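Local coordinates for radical SAM domain protein (Methanothrix thermoacetophila, PDB 6Y1X) that probably acts as the radical SAM carbide synthase NifB, building an iron-sulfur precursor of the nitrogenase FeMo cofactor with the help of [4Fe-4S] clusters, at residues Cys63-Arg68 against Cys72-Arg77; Ile176-Ile181 against Gln252-His257. All coordinates share one frame; numbering follows the deposited sequence.

Contact 1 of 2, residues Cys63-Arg68 against Cys72-Arg77; sequences CKYCIR and CVNESR. With SF4 (iron/sulfur cluster), chain D; SF4 (iron/sulfur cluster), chain C; SO4 (sulfate ion), chain F.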
# COMPACT_ATOMS: atom_id res chain seq x y z
N CYS A 63 3.75 -6.62 -10.98
CA CYS A 63 4.15 -7.62 -10.00
C CYS A 63 3.90 -9.00 -10.59
O CYS A 63 2.94 -9.20 -11.34
CB CYS A 63 3.33 -7.45 -8.72
SG CYS A 63 3.41 -5.82 -7.97
N LYS A 64 4.79 -9.94 -10.29
CA LYS A 64 4.66 -11.28 -10.85
C LYS A 64 3.53 -12.09 -10.22
O LYS A 64 3.31 -13.23 -10.65
CB LYS A 64 5.97 -12.05 -10.71
CG LYS A 64 7.11 -11.52 -11.56
CD LYS A 64 8.34 -12.41 -11.40
CE LYS A 64 9.59 -11.75 -11.91
NZ LYS A 64 9.61 -11.75 -13.39
N TYR A 65 2.82 -11.54 -9.23
CA TYR A 65 1.67 -12.19 -8.62
C TYR A 65 0.36 -11.52 -8.99
O TYR A 65 -0.69 -11.86 -8.43
CB TYR A 65 1.82 -12.24 -7.09
CG TYR A 65 2.14 -10.92 -6.43
CD1 TYR A 65 1.13 -10.01 -6.13
CD2 TYR A 65 3.44 -10.60 -6.07
CE1 TYR A 65 1.42 -8.80 -5.52
CE2 TYR A 65 3.74 -9.40 -5.45
CZ TYR A 65 2.73 -8.50 -5.18
OH TYR A 65 3.03 -7.32 -4.56
N CYS A 66 0.38 -10.56 -9.91
CA CYS A 66 -0.77 -9.71 -10.20
C CYS A 66 -1.31 -9.98 -11.59
O CYS A 66 -0.55 -10.03 -12.57
CB CYS A 66 -0.40 -8.23 -10.08
SG CYS A 66 -1.73 -7.15 -10.63
N ILE A 67 -2.63 -10.17 -11.67
CA ILE A 67 -3.39 -10.06 -12.92
C ILE A 67 -4.08 -8.70 -12.89
O ILE A 67 -4.86 -8.41 -11.97
CB ILE A 67 -4.40 -11.20 -13.07
CG1 ILE A 67 -3.68 -12.55 -13.23
CG2 ILE A 67 -5.30 -10.95 -14.27
CD1 ILE A 67 -2.93 -12.70 -14.53
N ARG A 68 -3.75 -7.83 -13.85
CA ARG A 68 -4.22 -6.44 -13.82
C ARG A 68 -5.74 -6.30 -13.92
O ARG A 68 -6.26 -5.23 -13.61
CB ARG A 68 -3.55 -5.63 -14.92
CG ARG A 68 -2.08 -5.37 -14.66
CD ARG A 68 -1.90 -4.48 -13.43
NE ARG A 68 -2.84 -3.37 -13.40
CZ ARG A 68 -2.79 -2.31 -14.21
NH1 ARG A 68 -1.83 -2.21 -15.12
NH2 ARG A 68 -3.69 -1.35 -14.10
N CYS A 72 -5.76 -3.90 -7.32
CA CYS A 72 -4.42 -4.12 -6.80
C CYS A 72 -4.42 -5.03 -5.57
O CYS A 72 -4.88 -4.64 -4.50
CB CYS A 72 -3.76 -2.78 -6.47
SG CYS A 72 -2.13 -2.97 -5.72
N VAL A 73 -3.90 -6.25 -5.74
CA VAL A 73 -4.01 -7.25 -4.69
C VAL A 73 -3.12 -6.96 -3.49
O VAL A 73 -3.24 -7.63 -2.46
CB VAL A 73 -3.69 -8.63 -5.32
CG1 VAL A 73 -2.25 -8.69 -5.79
CG2 VAL A 73 -4.06 -9.79 -4.39
N ASN A 74 -2.26 -5.94 -3.57
CA ASN A 74 -1.51 -5.55 -2.38
C ASN A 74 -2.42 -5.00 -1.30
O ASN A 74 -2.13 -5.13 -0.11
CB ASN A 74 -0.43 -4.52 -2.72
CG ASN A 74 0.67 -5.08 -3.59
OD1 ASN A 74 0.92 -6.29 -3.60
ND2 ASN A 74 1.33 -4.21 -4.34
N GLU A 75 -3.54 -4.38 -1.69
CA GLU A 75 -4.40 -3.69 -0.74
C GLU A 75 -5.86 -4.11 -0.90
O GLU A 75 -6.75 -3.42 -0.40
CB GLU A 75 -4.25 -2.18 -0.86
CG GLU A 75 -4.36 -1.45 0.48
CD GLU A 75 -3.15 -1.69 1.37
OE1 GLU A 75 -2.25 -2.47 0.98
OE2 GLU A 75 -3.08 -1.10 2.46
N SER A 76 -6.12 -5.23 -1.57
CA SER A 76 -7.47 -5.71 -1.79
C SER A 76 -7.49 -7.22 -1.71
O SER A 76 -6.49 -7.89 -1.99
CB SER A 76 -8.00 -5.27 -3.17
OG SER A 76 -9.28 -5.82 -3.44
N ARG A 77 -8.64 -7.77 -1.32
CA ARG A 77 -8.86 -9.20 -1.45
C ARG A 77 -8.78 -9.58 -2.93
O ARG A 77 -9.06 -8.75 -3.81
CB ARG A 77 -10.20 -9.59 -0.84
CG ARG A 77 -11.40 -8.89 -1.45
CD ARG A 77 -12.59 -8.90 -0.50
NE ARG A 77 -13.81 -8.45 -1.16
CZ ARG A 77 -14.07 -7.19 -1.50
NH1 ARG A 77 -13.18 -6.23 -1.24
NH2 ARG A 77 -15.21 -6.88 -2.10
FE1 SF4 D . -0.87 -5.23 -9.71
FE2 SF4 D . 1.46 -4.70 -8.47
FE3 SF4 D . -0.86 -3.63 -7.52
FE4 SF4 D . 0.22 -2.74 -9.86
S1 SF4 D . 1.15 -2.53 -7.77
S2 SF4 D . -1.99 -3.23 -9.48
S3 SF4 D . 1.10 -4.67 -10.74
S4 SF4 D . -0.31 -5.86 -7.57
FE1 SF4 C . -4.57 0.37 3.13
FE2 SF4 C . -6.32 0.61 5.20
FE3 SF4 C . -7.09 1.19 2.66
FE4 SF4 C . -5.34 2.86 3.99
S1 SF4 C . -7.54 2.44 4.53
S2 SF4 C . -5.17 2.15 1.81
S3 SF4 C . -4.13 1.32 5.18
S4 SF4 C . -6.48 -0.88 3.45
S SO4 F . 10.10 -14.73 -15.84
O1 SO4 F . 9.71 -13.73 -16.83
O2 SO4 F . 9.62 -14.34 -14.52
O3 SO4 F . 9.52 -16.02 -16.21
O4 SO4 F . 11.56 -14.84 -15.81
O HOH W 1 4.33 -4.70 -5.08

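Contact 2 of 2, residues Ile176-Ile181 against Gln252-His257; sequences IYDYVI and QYKFAH. With SO4 (sulfate ion), chain F.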
# COMPACT_ATOMS: atom_id res chain seq x y z
N ILE A 176 10.55 -10.56 -8.40
CA ILE A 176 9.17 -10.26 -8.03
C ILE A 176 8.47 -9.36 -9.04
O ILE A 176 7.22 -9.37 -9.09
CB ILE A 176 9.13 -9.64 -6.61
CG1 ILE A 176 9.74 -10.60 -5.59
CG2 ILE A 176 7.72 -9.29 -6.16
CD1 ILE A 176 9.95 -9.99 -4.22
N TYR A 177 9.19 -8.63 -9.88
CA TYR A 177 8.61 -7.66 -10.79
C TYR A 177 9.00 -7.95 -12.23
O TYR A 177 10.18 -8.20 -12.52
CB TYR A 177 9.04 -6.25 -10.39
CG TYR A 177 8.66 -5.95 -8.97
CD1 TYR A 177 7.36 -5.61 -8.64
CD2 TYR A 177 9.58 -6.09 -7.95
CE1 TYR A 177 7.00 -5.35 -7.32
CE2 TYR A 177 9.24 -5.85 -6.64
CZ TYR A 177 7.95 -5.48 -6.33
OH TYR A 177 7.62 -5.25 -5.01
N ASP A 178 8.02 -7.91 -13.14
CA ASP A 178 8.32 -8.02 -14.56
C ASP A 178 8.97 -6.74 -15.08
O ASP A 178 9.95 -6.81 -15.84
CB ASP A 178 7.03 -8.26 -15.36
CG ASP A 178 6.63 -9.71 -15.40
OD1 ASP A 178 7.37 -10.57 -14.88
OD2 ASP A 178 5.55 -9.99 -15.97
N TYR A 179 8.46 -5.59 -14.68
CA TYR A 179 8.96 -4.32 -15.19
C TYR A 179 8.47 -3.20 -14.28
O TYR A 179 7.55 -3.38 -13.49
CB TYR A 179 8.51 -4.08 -16.64
CG TYR A 179 7.02 -3.95 -16.86
CD1 TYR A 179 6.34 -2.78 -16.52
CD2 TYR A 179 6.28 -5.00 -17.39
CE1 TYR A 179 4.97 -2.67 -16.72
CE2 TYR A 179 4.92 -4.89 -17.59
CZ TYR A 179 4.27 -3.73 -17.25
OH TYR A 179 2.91 -3.61 -17.44
N VAL A 180 9.09 -2.04 -14.44
CA VAL A 180 8.61 -0.79 -13.87
C VAL A 180 8.62 0.25 -14.97
O VAL A 180 9.45 0.20 -15.88
CB VAL A 180 9.44 -0.32 -12.66
CG1 VAL A 180 9.61 -1.43 -11.62
CG2 VAL A 180 10.80 0.20 -13.10
N ILE A 181 7.66 1.17 -14.91
CA ILE A 181 7.57 2.29 -15.83
C ILE A 181 7.84 3.54 -15.01
O ILE A 181 7.07 3.89 -14.11
CB ILE A 181 6.20 2.37 -16.51
CG1 ILE A 181 5.86 1.05 -17.20
CG2 ILE A 181 6.17 3.52 -17.51
CD1 ILE A 181 4.40 0.94 -17.60
N GLN A 252 -0.82 -16.48 -8.12
CA GLN A 252 -1.48 -15.92 -9.29
C GLN A 252 -0.41 -15.46 -10.26
O GLN A 252 0.74 -15.21 -9.87
CB GLN A 252 -2.40 -14.76 -8.88
CG GLN A 252 -3.24 -14.09 -10.00
CD GLN A 252 -4.06 -15.07 -10.81
OE1 GLN A 252 -3.54 -15.79 -11.67
NE2 GLN A 252 -5.36 -15.14 -10.52
N TYR A 253 -0.79 -15.35 -11.53
CA TYR A 253 0.12 -14.95 -12.62
C TYR A 253 1.36 -15.84 -12.54
O TYR A 253 1.22 -17.07 -12.44
CB TYR A 253 0.37 -13.45 -12.53
CG TYR A 253 1.21 -12.88 -13.66
CD1 TYR A 253 1.14 -13.42 -14.94
CD2 TYR A 253 2.04 -11.79 -13.44
CE1 TYR A 253 1.90 -12.89 -15.97
CE2 TYR A 253 2.80 -11.26 -14.47
CZ TYR A 253 2.73 -11.81 -15.73
OH TYR A 253 3.50 -11.29 -16.74
N LYS A 254 2.58 -15.29 -12.57
CA LYS A 254 3.78 -16.11 -12.64
C LYS A 254 4.06 -16.83 -11.33
O LYS A 254 4.88 -17.76 -11.33
CB LYS A 254 4.98 -15.26 -13.04
CG LYS A 254 4.95 -14.87 -14.51
CD LYS A 254 6.06 -13.89 -14.86
CE LYS A 254 6.10 -13.68 -16.38
NZ LYS A 254 7.24 -12.82 -16.78
N PHE A 255 3.37 -16.48 -10.25
CA PHE A 255 3.52 -17.18 -8.98
C PHE A 255 2.35 -18.13 -8.73
O PHE A 255 2.14 -18.55 -7.59
CB PHE A 255 3.64 -16.18 -7.83
CG PHE A 255 4.93 -15.39 -7.83
CD1 PHE A 255 6.00 -15.77 -8.62
CD2 PHE A 255 5.08 -14.28 -7.02
CE1 PHE A 255 7.19 -15.05 -8.61
CE2 PHE A 255 6.26 -13.55 -7.00
CZ PHE A 255 7.32 -13.94 -7.80
N ALA A 256 1.58 -18.45 -9.78
CA ALA A 256 0.40 -19.29 -9.63
C ALA A 256 0.72 -20.69 -9.13
O ALA A 256 -0.19 -21.38 -8.64
CB ALA A 256 -0.36 -19.38 -10.96
N HIS A 257 1.96 -21.15 -9.29
CA HIS A 257 2.30 -22.50 -8.87
C HIS A 257 2.91 -22.55 -7.48
O HIS A 257 3.07 -23.64 -6.93
CB HIS A 257 3.31 -23.13 -9.85
CG HIS A 257 2.80 -23.28 -11.25
ND1 HIS A 257 2.39 -24.48 -11.76
CD2 HIS A 257 2.67 -22.37 -12.25
CE1 HIS A 257 2.01 -24.31 -13.02
NE2 HIS A 257 2.17 -23.04 -13.33
S SO4 F . 10.10 -14.73 -15.84
O1 SO4 F . 9.71 -13.73 -16.83
O2 SO4 F . 9.62 -14.34 -14.52
O3 SO4 F . 9.52 -16.02 -16.21
O4 SO4 F . 11.56 -14.84 -15.81

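Contact 1 of 2, residues Cys63-Arg68 against Cys72-Arg77
Y65 meets N74 beside the radical SAM cluster, and its side chain can be followed outward. From CB the ring leaves in the crowded rotamer, CG lying between backbone N and carbonyl carbon (chi1 52°), which sets one face over CB of C63. CD1 then meets CG1 of V73 at 3.6 Å, at the ring edge and in its plane, while CE1 runs 4.0 Å from S4 of the cluster. At the tip, OH donates to OD1 of N74 at 2.5 Å, in the carbonyl plane and on a lone pair; ring and amide planes stand 59° apart. One water ties the pair again, donating to the hydroxyl and accepting from ND2, which fixes how the amide is turned. The SG atoms of C63, C66 and C72 each bind a different iron at 2.3 Å. C63 and C66, with C59, form the CX3CX2C motif of radical SAM enzymes; C72 adds a fourth cysteine, on the iron this family normally leaves to SAM. E75 OE2 holds an iron of the second cluster at 2.2 Å, so one turn borders both sites. The loop runs between strand 61-63 and helix 87-100, with Y65 and N74 packed on strands 160-164 and 213-220.

Contact 2 of 2, residues Ile176-Ile181 against Gln252-His257
D178 divides its carboxylate between two neighbours in sequence, Y253 and K254, and the two halves differ in character. On the tighter side, Y253 OH donates to OD2 of D178 at 2.5 Å, approaching nearly along the C-O axis. The carboxylate and the phenol ring stand 77° apart, with OD2 at the ring edge. The ring gets there because its CG points anti to the backbone N (chi1 -175°), and CG of K254 lies over the centre of one of its faces. Farther off, at the contact's other end, CZ of F255 comes to 4.1 Å from CA of I176, a loose van der Waals approach between buried residues.

The solvent side belongs to K254, an exposed residue extended beyond CG. Its NZ makes a salt bridge to OD1 of D178 at 2.9 Å, entering from above the carboxylate plane, 38° out of it. The same NZ bonds O1 of a sulfate at 2.6 Å, probably from the crystallisation liquor. K64 also salt-bridges OD1, so two ammonium groups probably stabilise the negative charge of D178.

This is second-shell packing: F255 rests on K64 and Y65, and the Y253 side chain lies about 5 Å from that of C66, a cluster ligand. It joins D178, at the corner of strand 177-182 in the small antiparallel sheet, to the loop between strand 243-248 and helix 263-273.

The two contacts lie in series along the chain, 63-68 with 72-77 closing before 176-181 meets 252-257, yet they are about 9 Å apart, centre to centre, on the same side of the chain's centre. Strand 61-63 joins them: it pairs with strand 177-182 of contact 2 and runs straight into the cysteine loop of contact 1. K64 is the direct bridge, its N probably hydrogen-bonded to O of I176, and its NZ shares the sulfate with contact 2. Y253 also packs against the K64 and C66 carbonyls. The pair thus illustrates how a cluster-binding loop is flanked by segments remote in sequence, here strand 177-182 and the loop after strand 243-248.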